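Putative NADPH:quinone reductase (Bacillus thuringiensis, PDB 3GMS) is of unknown function but probably reduces quinones with NADPH. Local coordinates at residues 31-36 with 79-84. Sequence-based numbering, arbitrary orientation.
Sequences KDNEVF and AFVSRE
Asp32 and Phe80 hold the two segments together through both backbone and side chain. The one direct hydrogen bond across the contact runs from Phe80 N to Asp32 O (2.8 Å, N-H...O angle 158°), the donor lying somewhat out of the carbonyl plane. Ala79 N also comes near this oxygen, but its angle is too poor for a bond; its hydrogen goes instead to a water 2.9 Å from Ala79 N, which in turn makes a weak bond to Asp32 OD1.

Next to this link the Asp32 side chain lies over one face of the phenyl ring. Asp32 CB makes a CH-pi contact 3.8 Å from the centroid of the Phe80 ring, displaced toward the CD2-CE2 side. With Asp32 CG beside its own backbone N (chi1 -64°), the carboxylate is carried on over CE2 and CZ of Phe80, its plane 23° from that of the ring. Asp32 OD2 lies over this CE2-CZ side, while Asp32 OD1 meets Ala79 CB at 3.6 Å.

Further along 79-84, Val81 points toward 31-36 and makes van der Waals contacts with it. Val81 CG2 rests on the backbone of the turn, 3.7 Å from Asn33 C and equally near Glu34 O, while Val81 CG1 makes an apolar contact with Val35 CG2 at 4.1 Å. Val35 also packs on Val74 and Val77, joining this patch to strand 71-77.

The turn itself is type I, closed by Glu34 N to Lys31 O; a side-chain bond, from Lys31 N to Glu34 OE1 (2.7 Å), adds to it. Leading into strand 34-43, it meets the loop that leaves the antiparallel neighbour 71-77, a surface contact within the GroES-like domain characteristic of medium-chain dehydrogenases/reductases.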
ATOM      1  N   LYS A  31     -13.083  13.201  21.526  1.00 38.20           N
ATOM      2  CA  LYS A  31     -14.319  12.450  21.758  1.00 38.75           C
ATOM      3  C   LYS A  31     -14.005  11.214  22.584  1.00 38.79           C
ATOM      4  O   LYS A  31     -12.837  10.837  22.718  1.00 37.49           O
ATOM      5  CB  LYS A  31     -15.002  12.075  20.426  1.00 39.01           C
ATOM      6  CG  LYS A  31     -15.422  13.266  19.563  1.00 41.08           C
ATOM      7  CD  LYS A  31     -15.506  12.833  18.085  1.00 44.59           C
ATOM      8  CE  LYS A  31     -14.957  13.913  17.135  1.00 48.75           C
ATOM      9  NZ  LYS A  31     -16.035  14.732  16.518  1.00 50.17           N
ATOM     10  N   ASP A  32     -15.046  10.579  23.130  1.00 38.98           N
ATOM     11  CA  ASP A  32     -14.865   9.488  24.096  1.00 39.66           C
ATOM     12  C   ASP A  32     -13.930   8.336  23.714  1.00 39.12           C
ATOM     13  O   ASP A  32     -13.213   7.828  24.586  1.00 39.51           O
ATOM     14  CB  ASP A  32     -16.221   8.900  24.530  1.00 40.56           C
ATOM     15  CG  ASP A  32     -17.087   9.897  25.280  1.00 43.31           C
ATOM     16  OD1 ASP A  32     -16.524  10.702  26.060  1.00 45.20           O
ATOM     17  OD2 ASP A  32     -18.333   9.846  25.095  1.00 46.40           O
ATOM     18  N   ASN A  33     -13.958   7.889  22.455  1.00 37.75           N
ATOM     19  CA  ASN A  33     -13.137   6.730  22.064  1.00 37.20           C
ATOM     20  C   ASN A  33     -11.936   7.107  21.174  1.00 35.18           C
ATOM     21  O   ASN A  33     -11.345   6.231  20.540  1.00 35.08           O
ATOM     22  CB  ASN A  33     -13.980   5.617  21.396  1.00 37.64           C
ATOM     23  CG  ASN A  33     -13.364   4.194  21.574  1.00 42.53           C
ATOM     24  OD1 ASN A  33     -12.837   3.844  22.650  1.00 47.26           O
ATOM     25  ND2 ASN A  33     -13.432   3.374  20.512  1.00 45.81           N
ATOM     26  N   GLU A  34     -11.561   8.385  21.174  1.00 33.84           N
ATOM     27  CA  GLU A  34     -10.491   8.887  20.279  1.00 32.55           C
ATOM     28  C   GLU A  34      -9.094   8.829  20.891  1.00 30.73           C
ATOM     29  O   GLU A  34      -8.919   8.934  22.112  1.00 30.35           O
ATOM     30  CB  GLU A  34     -10.741  10.335  19.875  1.00 32.92           C
ATOM     31  CG  GLU A  34     -11.880  10.571  18.917  1.00 35.95           C
ATOM     32  CD  GLU A  34     -11.891  11.994  18.362  1.00 38.58           C
ATOM     33  OE1 GLU A  34     -11.750  12.981  19.134  1.00 35.18           O
ATOM     34  OE2 GLU A  34     -12.051  12.114  17.136  1.00 39.75           O
ATOM     35  N   VAL A  35      -8.097   8.676  20.018  1.00 27.98           N
ATOM     36  CA  VAL A  35      -6.695   8.683  20.434  1.00 26.67           C
ATOM     37  C   VAL A  35      -6.057   9.840  19.646  1.00 26.25           C
ATOM     38  O   VAL A  35      -6.363  10.000  18.477  1.00 25.70           O
ATOM     39  CB  VAL A  35      -6.034   7.303  20.147  1.00 26.38           C
ATOM     40  CG1 VAL A  35      -4.536   7.332  20.434  1.00 27.15           C
ATOM     41  CG2 VAL A  35      -6.734   6.219  21.016  1.00 25.61           C
ATOM     42  N   PHE A  36      -5.212  10.638  20.304  1.00 25.32           N
ATOM     43  CA  PHE A  36      -4.668  11.864  19.730  1.00 24.93           C
ATOM     44  C   PHE A  36      -3.142  11.668  19.617  1.00 24.43           C
ATOM     45  O   PHE A  36      -2.464  11.482  20.640  1.00 26.20           O
ATOM     46  CB  PHE A  36      -5.037  13.033  20.673  1.00 24.61           C
ATOM     47  CG  PHE A  36      -4.497  14.373  20.251  1.00 23.95           C
ATOM     48  CD1 PHE A  36      -5.090  15.072  19.225  1.00 24.95           C
ATOM     49  CD2 PHE A  36      -3.405  14.949  20.920  1.00 26.29           C
ATOM     50  CE1 PHE A  36      -4.603  16.305  18.848  1.00 26.39           C
ATOM     51  CE2 PHE A  36      -2.912  16.173  20.550  1.00 26.97           C
ATOM     52  CZ  PHE A  36      -3.514  16.863  19.514  1.00 25.92           C
ATOM     53  N   ALA A  79     -12.237  10.016  26.906  1.00 38.51           N
ATOM     54  CA  ALA A  79     -12.709   9.517  28.219  1.00 40.36           C
ATOM     55  C   ALA A  79     -12.752   8.000  28.403  1.00 41.12           C
ATOM     56  O   ALA A  79     -12.502   7.504  29.503  1.00 41.83           O
ATOM     57  CB  ALA A  79     -14.080  10.153  28.584  1.00 40.39           C
ATOM     58  N   PHE A  80     -13.071   7.260  27.345  1.00 42.01           N
ATOM     59  CA  PHE A  80     -13.282   5.812  27.471  1.00 42.87           C
ATOM     60  C   PHE A  80     -12.045   4.977  27.171  1.00 42.22           C
ATOM     61  O   PHE A  80     -12.116   3.747  27.177  1.00 42.78           O
ATOM     62  CB  PHE A  80     -14.408   5.331  26.538  1.00 43.38           C
ATOM     63  CG  PHE A  80     -15.773   5.865  26.879  1.00 46.79           C
ATOM     64  CD1 PHE A  80     -16.016   6.526  28.086  1.00 49.30           C
ATOM     65  CD2 PHE A  80     -16.841   5.664  25.995  1.00 49.53           C
ATOM     66  CE1 PHE A  80     -17.301   7.005  28.396  1.00 50.58           C
ATOM     67  CE2 PHE A  80     -18.127   6.140  26.296  1.00 50.46           C
ATOM     68  CZ  PHE A  80     -18.357   6.806  27.498  1.00 50.51           C
ATOM     69  N   VAL A  81     -10.924   5.640  26.894  1.00 41.02           N
ATOM     70  CA  VAL A  81      -9.707   4.960  26.466  1.00 40.25           C
ATOM     71  C   VAL A  81      -8.724   4.878  27.624  1.00 40.48           C
ATOM     72  O   VAL A  81      -8.615   5.816  28.428  1.00 39.97           O
ATOM     73  CB  VAL A  81      -9.006   5.722  25.289  1.00 39.69           C
ATOM     74  CG1 VAL A  81      -7.783   4.951  24.805  1.00 39.64           C
ATOM     75  CG2 VAL A  81      -9.979   5.978  24.148  1.00 39.72           C
ATOM     76  N   SER A  82      -7.998   3.765  27.686  1.00 41.13           N
ATOM     77  CA  SER A  82      -6.953   3.568  28.688  1.00 42.12           C
ATOM     78  C   SER A  82      -5.837   4.608  28.551  1.00 42.32           C
ATOM     79  O   SER A  82      -5.264   4.786  27.460  1.00 41.95           O
ATOM     80  CB  SER A  82      -6.381   2.164  28.576  1.00 42.20           C
ATOM     81  OG  SER A  82      -5.333   2.005  29.507  1.00 46.13           O
ATOM     82  N   ARG A  83      -5.523   5.283  29.662  1.00 41.50           N
ATOM     83  CA  ARG A  83      -4.542   6.362  29.622  1.00 41.43           C
ATOM     84  C   ARG A  83      -3.106   5.842  29.600  1.00 40.88           C
ATOM     85  O   ARG A  83      -2.180   6.617  29.387  1.00 40.00           O
ATOM     86  CB  ARG A  83      -4.790   7.398  30.727  1.00 41.42           C
ATOM     87  CG  ARG A  83      -6.105   8.178  30.535  1.00 43.03           C
ATOM     88  CD  ARG A  83      -6.233   9.395  31.449  1.00 45.23           C
ATOM     89  NE  ARG A  83      -5.232  10.433  31.183  1.00 44.81           N
ATOM     90  CZ  ARG A  83      -5.338  11.382  30.255  1.00 47.20           C
ATOM     91  NH1 ARG A  83      -6.402  11.456  29.459  1.00 47.19           N
ATOM     92  NH2 ARG A  83      -4.366  12.269  30.113  1.00 47.96           N
ATOM     93  N   GLU A  84      -2.941   4.525  29.794  1.00 41.28           N
ATOM     94  CA  GLU A  84      -1.638   3.836  29.651  1.00 41.71           C
ATOM     95  C   GLU A  84      -1.108   3.937  28.235  1.00 40.72           C
ATOM     96  O   GLU A  84       0.072   3.728  27.995  1.00 40.86           O
ATOM     97  CB  GLU A  84      -1.732   2.339  29.958  1.00 42.72           C
ATOM     98  CG  GLU A  84      -2.775   1.919  30.980  1.00 46.94           C
ATOM     99  CD  GLU A  84      -2.315   2.085  32.412  1.00 51.59           C
ATOM    100  OE1 GLU A  84      -2.787   1.296  33.271  1.00 54.65           O
ATOM    101  OE2 GLU A  84      -1.496   2.997  32.685  1.00 53.25           O
TER
HETATM  102  O   HOH W   1     -13.479  12.372  25.867  1.00 38.33           O